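Local coordinates for protein putative aminooxidase (Propionibacterium acnes, PDB 2B9Y) that binds FAD and, as a fatty acid isomerase of the flavin-containing amine oxidoreductase family, probably shifts double bonds in polyunsaturated fatty acids, at residues Q279-D284 with T326-R331; G308-Y313 with Q346-D351. One frame throughout, in Å; residues are numbered along the deposited sequence.

How the contacts relate
After the first strands of the parallel sheet come strand 277-288 and, later, strands 312-315 and 325-330 and helix 341-354. Contact 1 pairs the first of these with the third and closes a loop of 41 intervening residues; contact 2 brings 308-313 against the helix across 32. Because 308-313 falls inside the first loop and 346-351 beyond it, the two cross instead of nesting. Their centres lie about 9 Å apart. Strand 325-330 joins them: it is the neighbour of both 277-288 and 312-315 in the mixed sheet, and Tyr-328 O lies 3.0 Å from Met-311 N, a probable hydrogen bond. Together the contacts tie the sheet beside the flavin to the helix on its other face.

Contact 1: Q279-D284 with T326-R331; sequences QQYMVD and TTYLLR. With BU1 (1,4-butanediol), chain G; FAD (flavin-adenine dinucleotide), chain F.
Strands 279-284 and 326-330 run antiparallel, their axes 4.7 Å apart at 161°, with Met-282 and Leu-329 as a hydrogen-bonded pair whose Met-282 N to Leu-329 O bond is 2.9 Å long and nearly straight. Tyr-281, Val-283, Tyr-328 and Leu-330 share the face that meets the flavin. With CG anti to the backbone N (chi1 -167°), the Tyr-281 ring reaches along the sheet until OH lies 3.3 Å from Tyr-328 CD1; the two ring planes are 37° apart, an oblique pair. Val-283 CG2 lies 3.6 Å from Tyr-328 CD1 and 3.5 Å from FAD C7M, the methyl that also sits at the edge of the Tyr-328 ring. Butanediol C4 stands over the centre of that ring. On the other face Met-282 and Leu-329 lie side by side, and a water lies within hydrogen-bonding reach of Met-282 O, Asp-284 OD2 and Thr-327 OG1. At the strand end Gln-280 OE1 sits over one face of the Arg-331 guanidinium, whose NE bonds to Lys-339 O. The chemistry thus divides by face: tyrosines and valine wall the flavin's dimethylbenzene end, with Tyr-281 OH bonded to Ala-167 O, and polar groups meet a water behind.

Contact 2: G308-Y313 with Q346-D351; sequences GHVMVY and QMVLDD. With BU1 (1,4-butanediol), chain G.
His-309 and Asp-351 meet in the tight part of this contact, where one carboxylate oxygen receives two donors. His-309 ND1 gives a 2.8 Å hydrogen bond to the syn lone pair of Asp-351 OD2, and the backbone Val-310 N reaches the anti lone pair of that oxygen over 3.0 Å. A weak bond from ND1 to OD1 completes a fork, and the ring and carboxylate planes, 24° apart, are nearly coplanar. The negative carboxylate would be expected to favour a proton on ND1. Met-347 covers one face of the ring: its SD lies 3.5 Å from the ring centroid, only 7° off the normal, a sulfur-aromatic contact. The bend at chi3 (-72°) turns its CE toward Gly-308 O. The buried valines pack by van der Waals contact alone, Val-310 CG2 lying 3.7 Å from Val-348 CA. The looser solvent side is at partly exposed His-309 and Met-347; a sulfate, probably from the crystallisation liquor, lies about 3 Å from the histidine side chain. Through these bonds helix 341-354 is fastened to the loop entering strand 312-315; Val-348 continues onto Thr-327 and Leu-329 of strand 325-330, while Val-312 faces butanediol and Tyr-328.

Contact 1: Q279-D284 with T326-R331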
loop_
_atom_site.group_PDB
_atom_site.type_symbol
_atom_site.label_atom_id
_atom_site.label_comp_id
_atom_site.label_asym_id
_atom_site.label_seq_id
_atom_site.Cartn_x
_atom_site.Cartn_y
_atom_site.Cartn_z
ATOM N N GLN A 279 5.248 -0.296 8.772
ATOM C CA GLN A 279 4.102 -0.390 9.662
ATOM C C GLN A 279 3.769 -1.852 9.924
ATOM O O GLN A 279 3.957 -2.716 9.076
ATOM C CB GLN A 279 2.872 0.287 9.024
ATOM C CG GLN A 279 3.032 1.761 8.716
ATOM C CD GLN A 279 3.241 2.591 9.972
ATOM O OE1 GLN A 279 4.347 2.998 10.239
ATOM N NE2 GLN A 279 2.185 2.809 10.763
ATOM N N GLN A 280 3.253 -2.097 11.118
ATOM C CA GLN A 280 2.689 -3.370 11.502
ATOM C C GLN A 280 1.154 -3.286 11.505
ATOM O O GLN A 280 0.556 -2.937 12.520
ATOM C CB GLN A 280 3.219 -3.758 12.874
ATOM C CG GLN A 280 4.673 -4.205 12.831
ATOM C CD GLN A 280 5.288 -4.323 14.207
ATOM O OE1 GLN A 280 5.175 -5.342 14.875
ATOM N NE2 GLN A 280 5.973 -3.288 14.617
ATOM N N TYR A 281 0.550 -3.643 10.364
ATOM C CA TYR A 281 -0.886 -3.471 10.123
ATOM C C TYR A 281 -1.544 -4.840 10.233
ATOM O O TYR A 281 -1.220 -5.757 9.474
ATOM C CB TYR A 281 -1.090 -2.852 8.734
ATOM C CG TYR A 281 -2.468 -2.302 8.402
ATOM C CD1 TYR A 281 -3.294 -1.740 9.373
ATOM C CD2 TYR A 281 -2.922 -2.303 7.085
ATOM C CE1 TYR A 281 -4.560 -1.207 9.037
ATOM C CE2 TYR A 281 -4.168 -1.763 6.745
ATOM C CZ TYR A 281 -4.977 -1.224 7.729
ATOM O OH TYR A 281 -6.193 -0.703 7.388
ATOM N N MET A 282 -2.438 -4.982 11.206
ATOM C CA MET A 282 -3.025 -6.271 11.524
ATOM C C MET A 282 -4.502 -6.315 11.157
ATOM O O MET A 282 -5.288 -5.448 11.535
ATOM C CB MET A 282 -2.847 -6.598 13.002
ATOM C CG MET A 282 -3.036 -8.077 13.292
ATOM S SD MET A 282 -2.629 -8.536 14.981
ATOM C CE MET A 282 -4.109 -8.085 15.883
ATOM N N VAL A 283 -4.860 -7.359 10.429
ATOM C CA VAL A 283 -6.195 -7.546 9.919
ATOM C C VAL A 283 -6.771 -8.799 10.545
ATOM O O VAL A 283 -6.102 -9.823 10.610
ATOM C CB VAL A 283 -6.211 -7.661 8.364
ATOM C CG1 VAL A 283 -7.644 -7.972 7.853
ATOM C CG2 VAL A 283 -5.675 -6.381 7.755
ATOM N N ASP A 284 -7.998 -8.702 11.041
ATOM C CA ASP A 284 -8.684 -9.874 11.543
ATOM C C ASP A 284 -9.961 -10.099 10.779
ATOM O O ASP A 284 -10.785 -9.201 10.660
ATOM C CB ASP A 284 -8.949 -9.776 13.033
ATOM C CG ASP A 284 -7.680 -9.936 13.859
ATOM O OD1 ASP A 284 -7.428 -11.054 14.373
ATOM O OD2 ASP A 284 -6.933 -8.949 13.976
ATOM N N THR A 326 -13.934 -7.867 8.370
ATOM C CA THR A 326 -12.531 -7.631 8.710
ATOM C C THR A 326 -12.343 -6.343 9.528
ATOM O O THR A 326 -12.975 -5.315 9.244
ATOM C CB THR A 326 -11.593 -7.579 7.463
ATOM O OG1 THR A 326 -12.220 -6.874 6.370
ATOM C CG2 THR A 326 -11.169 -9.000 7.025
ATOM N N THR A 327 -11.445 -6.417 10.510
ATOM C CA THR A 327 -11.082 -5.309 11.375
ATOM C C THR A 327 -9.615 -4.942 11.110
ATOM O O THR A 327 -8.806 -5.766 10.607
ATOM C CB THR A 327 -11.270 -5.691 12.869
ATOM O OG1 THR A 327 -10.365 -6.743 13.228
ATOM C CG2 THR A 327 -12.704 -6.162 13.140
ATOM N N TYR A 328 -9.287 -3.686 11.395
ATOM C CA TYR A 328 -7.988 -3.107 11.011
ATOM C C TYR A 328 -7.432 -2.289 12.185
ATOM O O TYR A 328 -8.126 -1.431 12.739
ATOM C CB TYR A 328 -8.149 -2.193 9.777
ATOM C CG TYR A 328 -8.723 -2.926 8.632
ATOM C CD1 TYR A 328 -7.905 -3.508 7.690
ATOM C CD2 TYR A 328 -10.110 -3.099 8.515
ATOM C CE1 TYR A 328 -8.446 -4.239 6.638
ATOM C CE2 TYR A 328 -10.644 -3.817 7.492
ATOM C CZ TYR A 328 -9.829 -4.381 6.552
ATOM O OH TYR A 328 -10.375 -5.090 5.519
ATOM N N LEU A 329 -6.188 -2.574 12.546
ATOM C CA LEU A 329 -5.512 -1.888 13.641
ATOM C C LEU A 329 -4.005 -1.807 13.380
ATOM O O LEU A 329 -3.436 -2.646 12.680
ATOM C CB LEU A 329 -5.821 -2.576 14.970
ATOM C CG LEU A 329 -5.216 -3.970 15.199
ATOM C CD1 LEU A 329 -3.766 -3.912 15.772
ATOM C CD2 LEU A 329 -6.145 -4.778 16.138
ATOM N N LEU A 330 -3.373 -0.777 13.950
ATOM C CA LEU A 330 -1.904 -0.607 13.881
ATOM C C LEU A 330 -1.237 -0.984 15.209
ATOM O O LEU A 330 -1.784 -0.719 16.285
ATOM C CB LEU A 330 -1.529 0.822 13.480
ATOM C CG LEU A 330 -1.589 1.140 11.987
ATOM C CD1 LEU A 330 -1.543 2.678 11.692
ATOM C CD2 LEU A 330 -0.450 0.393 11.261
ATOM N N ARG A 331 -0.057 -1.596 15.106
ATOM C CA ARG A 331 0.691 -2.138 16.259
ATOM C C ARG A 331 1.946 -1.334 16.590
ATOM O O ARG A 331 2.597 -1.597 17.588
ATOM C CB ARG A 331 1.097 -3.600 15.985
ATOM C CG ARG A 331 -0.110 -4.586 15.826
ATOM C CD ARG A 331 0.321 -6.033 15.583
ATOM N NE ARG A 331 1.367 -6.407 16.536
ATOM C CZ ARG A 331 2.316 -7.311 16.328
ATOM N NH1 ARG A 331 2.370 -8.003 15.196
ATOM N NH2 ARG A 331 3.207 -7.539 17.281
HETATM C C1 BU1 G . -13.454 0.422 4.671
HETATM C C2 BU1 G . -12.401 -0.636 5.028
HETATM C C3 BU1 G . -11.023 0.027 5.048
HETATM C C4 BU1 G . -9.889 -0.897 5.507
HETATM O O5 BU1 G . -14.773 -0.061 4.348
HETATM O O6 BU1 G . -8.646 -0.692 4.778
HETATM P PA FAD F . 3.354 -6.797 -2.195
HETATM O O1A FAD F . 1.877 -6.802 -2.503
HETATM O O2A FAD F . 3.733 -6.928 -0.740
HETATM O O5B FAD F . 3.989 -8.034 -3.008
HETATM C C5B FAD F . 5.299 -8.455 -2.711
HETATM C C4B FAD F . 5.510 -9.842 -3.294
HETATM O O4B FAD F . 6.862 -10.229 -3.177
HETATM C C3B FAD F . 4.676 -10.907 -2.585
HETATM O O3B FAD F . 4.092 -11.773 -3.536
HETATM C C2B FAD F . 5.673 -11.640 -1.719
HETATM O O2B FAD F . 5.285 -12.974 -1.494
HETATM C C1B FAD F . 6.916 -11.517 -2.589
HETATM N N9A FAD F . 8.192 -11.674 -1.882
HETATM C C8A FAD F . 8.561 -11.127 -0.685
HETATM N N7A FAD F . 9.824 -11.507 -0.400
HETATM C C5A FAD F . 10.274 -12.302 -1.394
HETATM C C6A FAD F . 11.475 -12.963 -1.608
HETATM N N6A FAD F . 12.471 -12.934 -0.714
HETATM N N1A FAD F . 11.614 -13.704 -2.758
HETATM C C2A FAD F . 10.598 -13.794 -3.680
HETATM N N3A FAD F . 9.407 -13.149 -3.480
HETATM C C4A FAD F . 9.248 -12.410 -2.345
HETATM N N1 FAD F . -3.731 -0.704 -1.776
HETATM C C2 FAD F . -4.626 0.057 -2.486
HETATM O O2 FAD F . -4.306 0.552 -3.562
HETATM N N3 FAD F . -5.890 0.270 -1.978
HETATM C C4 FAD F . -6.268 -0.282 -0.765
HETATM O O4 FAD F . -7.461 -0.218 -0.385
HETATM C C4X FAD F . -5.370 -1.041 -0.032
HETATM N N5 FAD F . -5.710 -1.534 1.210
HETATM C C5X FAD F . -4.876 -2.414 1.823
HETATM C C6 FAD F . -5.317 -3.013 2.983
HETATM C C7 FAD F . -4.549 -3.977 3.585
HETATM C C7M FAD F . -5.075 -4.602 4.832
HETATM C C8 FAD F . -3.332 -4.345 3.010
HETATM C C8M FAD F . -2.485 -5.443 3.601
HETATM C C9 FAD F . -2.887 -3.727 1.841
HETATM C C9A FAD F . -3.654 -2.747 1.230
HETATM N N10 FAD F . -3.225 -2.045 0.099
HETATM C C10 FAD F . -4.104 -1.255 -0.567
HETATM C "C1'" FAD F . -1.795 -1.928 -0.343
HETATM C "C2'" FAD F . -1.527 -2.789 -1.597
HETATM O "O2'" FAD F . -2.103 -4.084 -1.490
HETATM C "C3'" FAD F . -0.015 -2.943 -1.795
HETATM O "O3'" FAD F . 0.562 -1.662 -1.767
HETATM C "C4'" FAD F . 0.358 -3.647 -3.098
HETATM O "O4'" FAD F . 0.018 -5.013 -3.077
HETATM C "C5'" FAD F . 1.851 -3.525 -3.273
HETATM O "O5'" FAD F . 2.297 -4.365 -4.315
HETATM P P FAD F . 3.839 -4.829 -4.252
HETATM O O1P FAD F . 4.109 -5.777 -5.409
HETATM O O2P FAD F . 4.670 -3.580 -4.307
HETATM O O3P FAD F . 4.039 -5.451 -2.769
HETATM O O HOH W 1 -7.451 -6.277 13.380
#

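Contact 2: G308-Y313 with Q346-D351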
loop_
_atom_site.group_PDB
_atom_site.type_symbol
_atom_site.label_atom_id
_atom_site.label_comp_id
_atom_site.label_asym_id
_atom_site.label_seq_id
_atom_site.Cartn_x
_atom_site.Cartn_y
_atom_site.Cartn_z
ATOM N N GLY A 308 -3.307 0.452 18.476
ATOM C CA GLY A 308 -3.671 -0.957 18.653
ATOM C C GLY A 308 -5.167 -1.231 18.706
ATOM O O GLY A 308 -5.585 -2.379 18.594
ATOM N N HIS A 309 -5.959 -0.175 18.890
ATOM C CA HIS A 309 -7.401 -0.253 18.839
ATOM C C HIS A 309 -7.910 -0.335 17.407
ATOM O O HIS A 309 -7.256 0.116 16.474
ATOM C CB HIS A 309 -8.003 0.969 19.516
ATOM C CG HIS A 309 -8.025 0.868 21.000
ATOM N ND1 HIS A 309 -8.957 0.103 21.670
ATOM C CD2 HIS A 309 -7.216 1.403 21.949
ATOM C CE1 HIS A 309 -8.728 0.183 22.969
ATOM N NE2 HIS A 309 -7.676 0.961 23.165
ATOM N N VAL A 310 -9.113 -0.878 17.251
ATOM C CA VAL A 310 -9.756 -0.990 15.946
ATOM C C VAL A 310 -10.098 0.414 15.426
ATOM O O VAL A 310 -10.786 1.205 16.094
ATOM C CB VAL A 310 -11.017 -1.896 16.024
ATOM C CG1 VAL A 310 -11.797 -1.862 14.705
ATOM C CG2 VAL A 310 -10.609 -3.384 16.428
ATOM N N MET A 311 -9.591 0.711 14.232
ATOM C CA MET A 311 -9.756 2.016 13.615
ATOM C C MET A 311 -10.869 2.036 12.562
ATOM O O MET A 311 -11.443 3.092 12.253
ATOM C CB MET A 311 -8.440 2.430 12.965
ATOM C CG MET A 311 -7.257 2.496 13.920
ATOM S SD MET A 311 -5.813 3.141 13.068
ATOM C CE MET A 311 -5.400 1.773 11.968
ATOM N N VAL A 312 -11.168 0.857 12.026
ATOM C CA VAL A 312 -12.159 0.689 10.977
ATOM C C VAL A 312 -12.478 -0.822 10.917
ATOM O O VAL A 312 -11.621 -1.649 11.238
ATOM C CB VAL A 312 -11.620 1.220 9.582
ATOM C CG1 VAL A 312 -10.261 0.616 9.248
ATOM C CG2 VAL A 312 -12.613 0.989 8.423
ATOM N N TYR A 313 -13.713 -1.151 10.543
ATOM C CA TYR A 313 -14.080 -2.524 10.146
ATOM C C TYR A 313 -14.925 -2.494 8.870
ATOM O O TYR A 313 -15.725 -1.566 8.652
ATOM C CB TYR A 313 -14.806 -3.302 11.266
ATOM C CG TYR A 313 -16.042 -2.620 11.811
ATOM C CD1 TYR A 313 -17.285 -2.827 11.226
ATOM C CD2 TYR A 313 -15.966 -1.758 12.913
ATOM C CE1 TYR A 313 -18.393 -2.182 11.698
ATOM C CE2 TYR A 313 -17.088 -1.117 13.406
ATOM C CZ TYR A 313 -18.293 -1.317 12.794
ATOM O OH TYR A 313 -19.444 -0.720 13.271
ATOM N N GLN A 346 -6.957 -9.012 21.665
ATOM C CA GLN A 346 -7.930 -8.755 22.706
ATOM C C GLN A 346 -8.690 -7.443 22.451
ATOM O O GLN A 346 -9.894 -7.372 22.705
ATOM C CB GLN A 346 -7.270 -8.775 24.089
ATOM C CG GLN A 346 -8.240 -8.808 25.283
ATOM C CD GLN A 346 -9.246 -9.939 25.181
ATOM O OE1 GLN A 346 -8.867 -11.090 25.014
ATOM N NE2 GLN A 346 -10.534 -9.615 25.256
ATOM N N MET A 347 -8.001 -6.420 21.938
ATOM C CA MET A 347 -8.680 -5.159 21.586
ATOM C C MET A 347 -9.706 -5.304 20.464
ATOM O O MET A 347 -10.749 -4.657 20.499
ATOM C CB MET A 347 -7.692 -4.028 21.285
ATOM C CG MET A 347 -7.112 -3.437 22.579
ATOM S SD MET A 347 -5.973 -2.056 22.373
ATOM C CE MET A 347 -4.514 -2.871 21.715
ATOM N N VAL A 348 -9.422 -6.175 19.502
ATOM C CA VAL A 348 -10.394 -6.499 18.467
ATOM C C VAL A 348 -11.685 -6.974 19.097
ATOM O O VAL A 348 -12.756 -6.480 18.769
ATOM C CB VAL A 348 -9.863 -7.559 17.483
ATOM C CG1 VAL A 348 -10.999 -8.089 16.557
ATOM C CG2 VAL A 348 -8.701 -6.975 16.683
ATOM N N LEU A 349 -11.566 -7.932 20.006
ATOM C CA LEU A 349 -12.719 -8.483 20.720
ATOM C C LEU A 349 -13.460 -7.416 21.514
ATOM O O LEU A 349 -14.662 -7.288 21.368
ATOM C CB LEU A 349 -12.308 -9.643 21.643
ATOM C CG LEU A 349 -11.651 -10.851 20.961
ATOM C CD1 LEU A 349 -11.275 -11.969 21.983
ATOM C CD2 LEU A 349 -12.538 -11.401 19.816
ATOM N N ASP A 350 -12.743 -6.632 22.321
ATOM C CA ASP A 350 -13.383 -5.639 23.202
ATOM C C ASP A 350 -13.971 -4.473 22.426
ATOM O O ASP A 350 -15.034 -3.966 22.758
ATOM C CB ASP A 350 -12.389 -5.089 24.235
ATOM C CG ASP A 350 -11.772 -6.176 25.098
ATOM O OD1 ASP A 350 -12.452 -7.181 25.348
ATOM O OD2 ASP A 350 -10.590 -6.047 25.480
ATOM N N ASP A 351 -13.269 -4.028 21.391
ATOM C CA ASP A 351 -13.735 -2.883 20.623
ATOM C C ASP A 351 -14.978 -3.251 19.830
ATOM O O ASP A 351 -15.935 -2.473 19.766
ATOM C CB ASP A 351 -12.630 -2.357 19.702
ATOM C CG ASP A 351 -11.547 -1.604 20.469
ATOM O OD1 ASP A 351 -11.751 -1.297 21.680
ATOM O OD2 ASP A 351 -10.500 -1.322 19.856
HETATM C C1 BU1 G . -13.454 0.422 4.671
HETATM C C2 BU1 G . -12.401 -0.636 5.028
HETATM C C3 BU1 G . -11.023 0.027 5.048
HETATM C C4 BU1 G . -9.889 -0.897 5.507
HETATM O O5 BU1 G . -14.773 -0.061 4.348
HETATM O O6 BU1 G . -8.646 -0.692 4.778
#